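PDB 7C6O: cobalamin biosynthesis protein CobN from Mycobacterium tuberculosis, which serves as the large, catalytic subunit of an ATP-dependent cobaltochelatase, probably inserting cobalt into the corrin ring during cobalamin biosynthesis. Local coordinates for residues Val257-Ala262 with Asp269-Glu274; Gln600-Arg603 with Val608-Asp611; Asp634-Val639 with Pro648-Gln653. All blocks are in the same frame, centred on the assembly; numbering follows the deposited sequence.

Contact 1 of 3, residues Val257-Ala262 with Asp269-Glu274; sequences VKPAAA and DSWNVE
The indole of Trp-271 is the flat group of this contact, and its six-membered ring is the part met by residues Val-257 to Pro-259. At the ring edge, near the indole plane, lies the carbonyl carbon of Lys-258, with Lys-258 C 4.0 Å from Trp-271 CZ3. Three other neighbours approach obliquely: the backbone N of Val-257, the CA of Pro-259 and the methyl of Ala-262. CZ3 receives the closest contacts from Val-257, Lys-258 and Pro-259, the shortest being Pro-259 CA to Trp-271 CZ3 at 3.6 Å. The proline ring packs on CZ3 and CH2, with Pro-259 CB standing 3.8 Å from Trp-271 CZ3.

Ala-262 works at the root of the side chain instead. Its CB points toward the other segment and reaches to 3.9 Å from Trp-271 CB, with Trp-271 CE3 only slightly farther from that methyl. In the tryptophan, chi1 -163° sets CG opposite the backbone N, and chi2 -91° turns the benzene half toward the proline. No hydrogen bond joins the two segments; the contact is van der Waals packing of the indole on backbone and apolar side-chain atoms. The nitrogen of the indole is nevertheless paired: NE1 bonds to Asp-318 OD1, and the ring of Phe-317 meets the indole with the planes inclined at about 60°.

Each segment also has its own turn. A short 3-10 turn lies at about residues 259-261, with Ala-262 N bonded to Pro-259 O at 3.0 Å. In segment 269-274, Asn-272 OD1 accepts from Glu-274 N at 2.9 Å, an Asx turn leading into helix 274-277. The arrangement is a long loop folded back on itself around one buried tryptophan, within the crossover connection from strand 246-249 through helix 274-277 to its parallel neighbour, strand 283-289.

Contact 2 of 3, residues Gln600-Arg603 with Val608-Asp611; sequences QAKR and VLVD
The NZ of Lys-602, whose aliphatic chain lies against Leu-609, is gripped by two acceptors: it bonds to Asn-841 OD1 and to the backbone O of Phe-842. The same Asn-841 OD1 also takes a weak bond from the backbone N of Leu-609, so one amide oxygen links the helix to the strand where no direct hydrogen bond crosses between the two segments. This is the returning half of a beta-alpha-beta crossover, in which helix 595-604 leads from strand 586-591 to the parallel, adjacent strand 608-612.

The packing is carried by hydrocarbon. Lys-602 and Leu-609 cross at about a right angle, and their middle atoms meet: Lys-602 CG stands 3.7 Å from Leu-609 CG. One methylene farther out, Lys-602 CD lies 3.7 Å from Leu-609 CD1. The first two torsions of the lysine, the second of them extended, lay CG and CD against the leucine; the bends at chi3 (71°) and chi4 (75°) then turn CE and NZ aside to the acceptors. Those bonds would offset the cost of burying an amine that is probably charged.

Leu-609 points its CB toward the helix, whereas Val-608 points away from it, consistent with the alternation of side chains along a strand. The nearest pair of CA atoms, Lys-602 CA and Val-608 CA, is 6.5 Å apart. Tyr-588 and Phe-590 of strand 586-591 also touch the leucine. Beside the lysine, Ala-601 likewise turns its CB toward the strand but makes a looser contact, with Ala-601 CB 4.5 Å from the CD2 branch of Leu-609.

Contact 3 of 3, residues Asp634-Val639 with Pro648-Gln653; sequences DEHASV and PAIRQQ
Ile-650 stands between Glu-635 and His-636, crossing both side chains obliquely: its CD1 tip goes to the glutamate, while CG2 and CG1 meet the histidine. The tip lies against the end of the acid, with Ile-650 CD1 3.8 Å from Glu-635 CD. CG2 meets the imidazole, Ile-650 CG2 being 3.8 Å from His-636 CD2 in an approach that is oblique to the ring. The chi1 of -175° sends CG1 away from the backbone N and out toward the partner helix, where Ile-650 CG1 is 4.0 Å from His-636 CA. Arg-651 reaches the histidine otherwise: its CG sits at the ring edge, 4.2 Å from His-636 NE2. Val-639 adds a looser methyl contact to CG2.

Beyond Ile-650 CD1, two waters connect the carboxylate with the amide of Gln-653. Water 1 donates to Glu-635 OE1 at 2.7 Å and to Gln-653 OE1 at 2.8 Å. Water 2 donates to Glu-635 OE2 and accepts from Gln-653 NE2. Both ends of the amide are thus used.

The two helical segments run antiparallel, at 168°, their axes approaching to 9.8 Å, as in a helical hairpin. Helix 675-694 packs beside both: its Asp-679 OD1 is hydrogen-bonded to His-636 NE2 and salt-bridged to Arg-651 NE, while Leu-682 touches His-636 and Phe-678 touches Arg-651.

In the fold
Contacts 1 and 2 belong to the same central region, with centres 19 Å apart and nearest atoms about 11 Å apart; they do not touch, but consecutive residues of the same two surrounding stretches reach both. Residues Asn-841 and Phe-842 hold Lys-602 of contact 2, while the next residue, Tyr-843, bonds to Ala-262 of contact 1. Likewise Glu-316 pairs with Arg-603, and Phe-317 and Asp-318 meet Trp-271. Contact 3 stands apart among helices, its centre about 51 Å from the centre of the chain and 58 Å and 56 Å from the centres of contacts 1 and 2. None of the three includes Asp-125 or Ser-127, the residues of the sodium site.

Contact 1 of 3, residues Val257-Ala262 with Asp269-Glu274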
loop_
_atom_site.group_PDB
_atom_site.type_symbol
_atom_site.label_atom_id
_atom_site.label_comp_id
_atom_site.label_asym_id
_atom_site.label_seq_id
_atom_site.Cartn_x
_atom_site.Cartn_y
_atom_site.Cartn_z
ATOM N N VAL A 257 19.440 -9.206 -2.388
ATOM C CA VAL A 257 18.798 -10.503 -2.551
ATOM C C VAL A 257 17.933 -10.891 -1.361
ATOM O O VAL A 257 17.293 -11.945 -1.400
ATOM C CB VAL A 257 19.830 -11.613 -2.838
ATOM C CG1 VAL A 257 20.570 -11.332 -4.134
ATOM C CG2 VAL A 257 20.801 -11.761 -1.672
ATOM N N LYS A 258 17.890 -10.081 -0.304
ATOM C CA LYS A 258 17.080 -10.369 0.882
ATOM C C LYS A 258 16.251 -9.139 1.238
ATOM O O LYS A 258 16.533 -8.445 2.223
ATOM C CB LYS A 258 17.960 -10.799 2.057
ATOM C CG LYS A 258 17.191 -11.431 3.204
ATOM C CD LYS A 258 18.112 -11.793 4.359
ATOM C CE LYS A 258 19.229 -12.718 3.905
ATOM N NZ LYS A 258 19.916 -13.343 5.069
ATOM N N PRO A 259 15.209 -8.846 0.454
ATOM C CA PRO A 259 14.420 -7.631 0.718
ATOM C C PRO A 259 13.757 -7.619 2.085
ATOM O O PRO A 259 13.544 -6.536 2.646
ATOM C CB PRO A 259 13.383 -7.632 -0.416
ATOM C CG PRO A 259 13.307 -9.055 -0.868
ATOM C CD PRO A 259 14.696 -9.601 -0.700
ATOM N N ALA A 260 13.437 -8.789 2.644
ATOM C CA ALA A 260 12.825 -8.843 3.967
ATOM C C ALA A 260 13.696 -8.206 5.042
ATOM O O ALA A 260 13.175 -7.800 6.084
ATOM C CB ALA A 260 12.514 -10.291 4.348
ATOM N N ALA A 261 15.004 -8.108 4.823
ATOM C CA ALA A 261 15.898 -7.522 5.810
ATOM C C ALA A 261 16.150 -6.039 5.574
ATOM O O ALA A 261 16.959 -5.441 6.291
ATOM C CB ALA A 261 17.228 -8.281 5.831
ATOM N N ALA A 262 15.475 -5.430 4.597
ATOM C CA ALA A 262 15.752 -4.054 4.202
ATOM C C ALA A 262 14.549 -3.128 4.341
ATOM O O ALA A 262 14.614 -1.979 3.890
ATOM C CB ALA A 262 16.265 -4.014 2.759
ATOM N N ASP A 269 20.316 0.227 4.552
ATOM C CA ASP A 269 21.585 0.578 3.922
ATOM C C ASP A 269 22.125 -0.576 3.089
ATOM O O ASP A 269 22.783 -0.348 2.068
ATOM C CB ASP A 269 22.611 0.991 4.979
ATOM C CG ASP A 269 22.383 2.397 5.500
ATOM O OD1 ASP A 269 21.645 3.168 4.847
ATOM O OD2 ASP A 269 22.955 2.735 6.557
ATOM N N SER A 270 21.848 -1.816 3.499
ATOM C CA SER A 270 22.345 -2.975 2.770
ATOM C C SER A 270 21.682 -3.136 1.407
ATOM O O SER A 270 22.211 -3.860 0.556
ATOM C CB SER A 270 22.144 -4.247 3.597
ATOM O OG SER A 270 20.769 -4.555 3.749
ATOM N N TRP A 271 20.538 -2.495 1.180
ATOM C CA TRP A 271 19.906 -2.488 -0.137
ATOM C C TRP A 271 20.503 -1.316 -0.905
ATOM O O TRP A 271 20.146 -0.159 -0.673
ATOM C CB TRP A 271 18.390 -2.382 -0.021
ATOM C CG TRP A 271 17.676 -2.767 -1.280
ATOM C CD1 TRP A 271 17.322 -1.942 -2.308
ATOM C CD2 TRP A 271 17.236 -4.080 -1.648
ATOM N NE1 TRP A 271 16.685 -2.660 -3.295
ATOM C CE2 TRP A 271 16.621 -3.975 -2.913
ATOM C CE3 TRP A 271 17.304 -5.333 -1.032
ATOM C CZ2 TRP A 271 16.076 -5.076 -3.572
ATOM C CZ3 TRP A 271 16.761 -6.426 -1.690
ATOM C CH2 TRP A 271 16.157 -6.290 -2.945
ATOM N N ASN A 272 21.423 -1.615 -1.820
ATOM C CA ASN A 272 22.295 -0.609 -2.414
ATOM C C ASN A 272 22.069 -0.549 -3.917
ATOM O O ASN A 272 22.322 -1.529 -4.627
ATOM C CB ASN A 272 23.760 -0.921 -2.098
ATOM C CG ASN A 272 24.684 0.231 -2.424
ATOM O OD1 ASN A 272 24.598 0.828 -3.495
ATOM N ND2 ASN A 272 25.573 0.556 -1.493
ATOM N N VAL A 273 21.609 0.607 -4.398
ATOM C CA VAL A 273 21.440 0.844 -5.828
ATOM C C VAL A 273 22.220 2.092 -6.223
ATOM O O VAL A 273 21.882 2.758 -7.208
ATOM C CB VAL A 273 19.955 0.990 -6.211
ATOM C CG1 VAL A 273 19.208 -0.316 -5.980
ATOM C CG2 VAL A 273 19.306 2.132 -5.431
ATOM N N GLU A 274 23.268 2.413 -5.457
ATOM C CA GLU A 274 24.015 3.646 -5.697
ATOM C C GLU A 274 24.569 3.699 -7.115
ATOM O O GLU A 274 24.596 4.770 -7.735
ATOM C CB GLU A 274 25.147 3.788 -4.677
ATOM C CG GLU A 274 24.676 4.091 -3.267
#

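Contact 2 of 3, residues Gln600-Arg603 with Val608-Asp611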
loop_
_atom_site.group_PDB
_atom_site.type_symbol
_atom_site.label_atom_id
_atom_site.label_comp_id
_atom_site.label_asym_id
_atom_site.label_seq_id
_atom_site.Cartn_x
_atom_site.Cartn_y
_atom_site.Cartn_z
ATOM N N GLN A 600 -0.634 1.772 -3.723
ATOM C CA GLN A 600 -1.659 1.610 -4.750
ATOM C C GLN A 600 -1.470 2.621 -5.874
ATOM O O GLN A 600 -1.660 2.294 -7.051
ATOM C CB GLN A 600 -3.055 1.740 -4.137
ATOM C CG GLN A 600 -4.191 1.285 -5.061
ATOM C CD GLN A 600 -4.216 -0.226 -5.281
ATOM O OE1 GLN A 600 -3.212 -0.834 -5.653
ATOM N NE2 GLN A 600 -5.373 -0.834 -5.057
ATOM N N ALA A 601 -1.082 3.850 -5.531
ATOM C CA ALA A 601 -0.781 4.837 -6.560
ATOM C C ALA A 601 0.458 4.442 -7.354
ATOM O O ALA A 601 0.507 4.641 -8.574
ATOM C CB ALA A 601 -0.603 6.216 -5.927
ATOM N N LYS A 602 1.468 3.880 -6.680
ATOM C CA LYS A 602 2.672 3.430 -7.377
ATOM C C LYS A 602 2.349 2.374 -8.425
ATOM O O LYS A 602 2.937 2.366 -9.512
ATOM C CB LYS A 602 3.687 2.862 -6.381
ATOM C CG LYS A 602 4.289 3.867 -5.411
ATOM C CD LYS A 602 5.081 3.152 -4.315
ATOM C CE LYS A 602 6.370 2.532 -4.842
ATOM N NZ LYS A 602 7.425 3.558 -5.087
ATOM N N ARG A 603 1.419 1.473 -8.114
ATOM C CA ARG A 603 1.203 0.281 -8.923
ATOM C C ARG A 603 0.072 0.412 -9.930
ATOM O O ARG A 603 0.144 -0.207 -10.998
ATOM C CB ARG A 603 0.940 -0.925 -8.015
ATOM C CG ARG A 603 2.088 -1.194 -7.060
ATOM C CD ARG A 603 1.839 -2.401 -6.169
ATOM N NE ARG A 603 2.997 -2.646 -5.314
ATOM C CZ ARG A 603 3.086 -3.628 -4.421
ATOM N NH1 ARG A 603 2.081 -4.479 -4.254
ATOM N NH2 ARG A 603 4.185 -3.753 -3.692
ATOM N N VAL A 608 5.229 8.376 -8.963
ATOM C CA VAL A 608 6.476 8.623 -8.250
ATOM C C VAL A 608 6.104 9.348 -6.965
ATOM O O VAL A 608 5.743 10.529 -6.992
ATOM C CB VAL A 608 7.465 9.447 -9.086
ATOM C CG1 VAL A 608 8.704 9.790 -8.264
ATOM C CG2 VAL A 608 7.856 8.698 -10.354
ATOM N N LEU A 609 6.164 8.645 -5.839
ATOM C CA LEU A 609 5.859 9.269 -4.561
ATOM C C LEU A 609 7.015 10.149 -4.107
ATOM O O LEU A 609 8.182 9.879 -4.394
ATOM C CB LEU A 609 5.577 8.215 -3.489
ATOM C CG LEU A 609 4.516 7.152 -3.773
ATOM C CD1 LEU A 609 4.313 6.287 -2.542
ATOM C CD2 LEU A 609 3.200 7.777 -4.222
ATOM N N VAL A 610 6.675 11.222 -3.398
ATOM C CA VAL A 610 7.635 11.998 -2.622
ATOM C C VAL A 610 7.058 12.030 -1.216
ATOM O O VAL A 610 6.177 12.845 -0.922
ATOM C CB VAL A 610 7.845 13.415 -3.169
ATOM C CG1 VAL A 610 8.874 14.160 -2.324
ATOM C CG2 VAL A 610 8.281 13.370 -4.622
ATOM N N ASP A 611 7.521 11.135 -0.347
ATOM C CA ASP A 611 6.806 11.017 0.911
ATOM C C ASP A 611 7.136 12.194 1.823
ATOM O O ASP A 611 8.151 12.876 1.663
ATOM C CB ASP A 611 7.069 9.664 1.591
ATOM C CG ASP A 611 8.518 9.442 1.993
ATOM O OD1 ASP A 611 9.348 10.367 1.917
ATOM O OD2 ASP A 611 8.819 8.298 2.399
#

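Contact 3 of 3, residues Asp634-Val639 with Pro648-Gln653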
loop_
_atom_site.group_PDB
_atom_site.type_symbol
_atom_site.label_atom_id
_atom_site.label_comp_id
_atom_site.label_asym_id
_atom_site.label_seq_id
_atom_site.Cartn_x
_atom_site.Cartn_y
_atom_site.Cartn_z
ATOM N N ASP A 634 -4.703 12.715 43.572
ATOM C CA ASP A 634 -3.531 12.964 44.406
ATOM C C ASP A 634 -3.933 13.205 45.854
ATOM O O ASP A 634 -3.298 12.682 46.779
ATOM C CB ASP A 634 -2.742 14.159 43.872
ATOM C CG ASP A 634 -2.155 13.907 42.502
ATOM O OD1 ASP A 634 -2.069 12.728 42.093
ATOM O OD2 ASP A 634 -1.772 14.893 41.837
ATOM N N GLU A 635 -4.984 13.998 46.070
ATOM C CA GLU A 635 -5.464 14.233 47.427
ATOM C C GLU A 635 -5.949 12.939 48.069
ATOM O O GLU A 635 -5.725 12.706 49.263
ATOM C CB GLU A 635 -6.577 15.281 47.411
ATOM C CG GLU A 635 -7.104 15.659 48.786
ATOM C CD GLU A 635 -8.091 16.811 48.731
ATOM O OE1 GLU A 635 -8.289 17.377 47.635
ATOM O OE2 GLU A 635 -8.670 17.149 49.786
ATOM N N HIS A 636 -6.610 12.081 47.289
ATOM C CA HIS A 636 -7.054 10.795 47.815
ATOM C C HIS A 636 -5.873 9.960 48.294
ATOM O O HIS A 636 -5.939 9.324 49.354
ATOM C CB HIS A 636 -7.850 10.041 46.750
ATOM C CG HIS A 636 -8.300 8.679 47.180
ATOM N ND1 HIS A 636 -7.507 7.559 47.051
ATOM C CD2 HIS A 636 -9.460 8.258 47.736
ATOM C CE1 HIS A 636 -8.160 6.506 47.510
ATOM N NE2 HIS A 636 -9.348 6.903 47.931
ATOM N N ALA A 637 -4.779 9.955 47.529
ATOM C CA ALA A 637 -3.604 9.187 47.927
ATOM C C ALA A 637 -3.022 9.713 49.232
ATOM O O ALA A 637 -2.568 8.934 50.078
ATOM C CB ALA A 637 -2.556 9.218 46.816
ATOM N N SER A 638 -3.032 11.036 49.417
ATOM C CA SER A 638 -2.514 11.609 50.654
ATOM C C SER A 638 -3.406 11.260 51.838
ATOM O O SER A 638 -2.909 10.912 52.916
ATOM C CB SER A 638 -2.379 13.125 50.512
ATOM O OG SER A 638 -1.503 13.458 49.451
ATOM N N VAL A 639 -4.725 11.342 51.656
ATOM C CA VAL A 639 -5.649 11.009 52.736
ATOM C C VAL A 639 -5.529 9.534 53.104
ATOM O O VAL A 639 -5.564 9.169 54.285
ATOM C CB VAL A 639 -7.088 11.387 52.339
ATOM C CG1 VAL A 639 -8.073 10.926 53.396
ATOM C CG2 VAL A 639 -7.201 12.889 52.134
ATOM N N PRO A 648 -13.839 8.575 53.094
ATOM C CA PRO A 648 -15.199 8.728 52.543
ATOM C C PRO A 648 -15.493 10.117 51.998
ATOM O O PRO A 648 -16.203 10.240 50.992
ATOM C CB PRO A 648 -16.094 8.382 53.739
ATOM C CG PRO A 648 -15.286 7.428 54.527
ATOM C CD PRO A 648 -13.868 7.913 54.413
ATOM N N ALA A 649 -14.961 11.168 52.626
ATOM C CA ALA A 649 -15.247 12.524 52.167
ATOM C C ALA A 649 -14.618 12.793 50.804
ATOM O O ALA A 649 -15.268 13.347 49.910
ATOM C CB ALA A 649 -14.758 13.542 53.196
ATOM N N ILE A 650 -13.351 12.412 50.627
ATOM C CA ILE A 650 -12.703 12.642 49.340
ATOM C C ILE A 650 -13.257 11.693 48.284
ATOM O O ILE A 650 -13.323 12.043 47.099
ATOM C CB ILE A 650 -11.171 12.531 49.480
ATOM C CG1 ILE A 650 -10.478 12.903 48.166
ATOM C CG2 ILE A 650 -10.760 11.139 49.928
ATOM C CD1 ILE A 650 -10.751 14.325 47.716
ATOM N N ARG A 651 -13.683 10.490 48.689
ATOM C CA ARG A 651 -14.355 9.592 47.753
ATOM C C ARG A 651 -15.633 10.222 47.212
ATOM O O ARG A 651 -15.938 10.097 46.019
ATOM C CB ARG A 651 -14.674 8.254 48.424
ATOM C CG ARG A 651 -13.478 7.358 48.728
ATOM C CD ARG A 651 -13.962 6.012 49.266
ATOM N NE ARG A 651 -12.879 5.141 49.718
ATOM C CZ ARG A 651 -12.739 4.708 50.968
ATOM N NH1 ARG A 651 -13.615 5.059 51.898
ATOM N NH2 ARG A 651 -11.722 3.916 51.287
ATOM N N GLN A 652 -16.396 10.900 48.075
ATOM C CA GLN A 652 -17.618 11.558 47.625
ATOM C C GLN A 652 -17.309 12.679 46.641
ATOM O O GLN A 652 -18.023 12.851 45.645
ATOM C CB GLN A 652 -18.404 12.101 48.820
ATOM C CG GLN A 652 -19.053 11.035 49.687
ATOM C CD GLN A 652 -19.859 11.621 50.832
ATOM O OE1 GLN A 652 -19.989 12.839 50.959
ATOM N NE2 GLN A 652 -20.406 10.752 51.676
ATOM N N GLN A 653 -16.259 13.462 46.912
ATOM C CA GLN A 653 -15.851 14.506 45.973
ATOM C C GLN A 653 -15.504 13.919 44.613
ATOM O O GLN A 653 -15.879 14.475 43.572
ATOM C CB GLN A 653 -14.653 15.279 46.519
ATOM C CG GLN A 653 -14.942 16.182 47.699
ATOM C CD GLN A 653 -13.724 16.994 48.096
ATOM O OE1 GLN A 653 -13.184 17.757 47.294
ATOM N NE2 GLN A 653 -13.271 16.818 49.332
HETATM O O HOH W 1 -10.575 18.737 47.885
HETATM O O HOH W 2 -11.116 17.517 50.758
#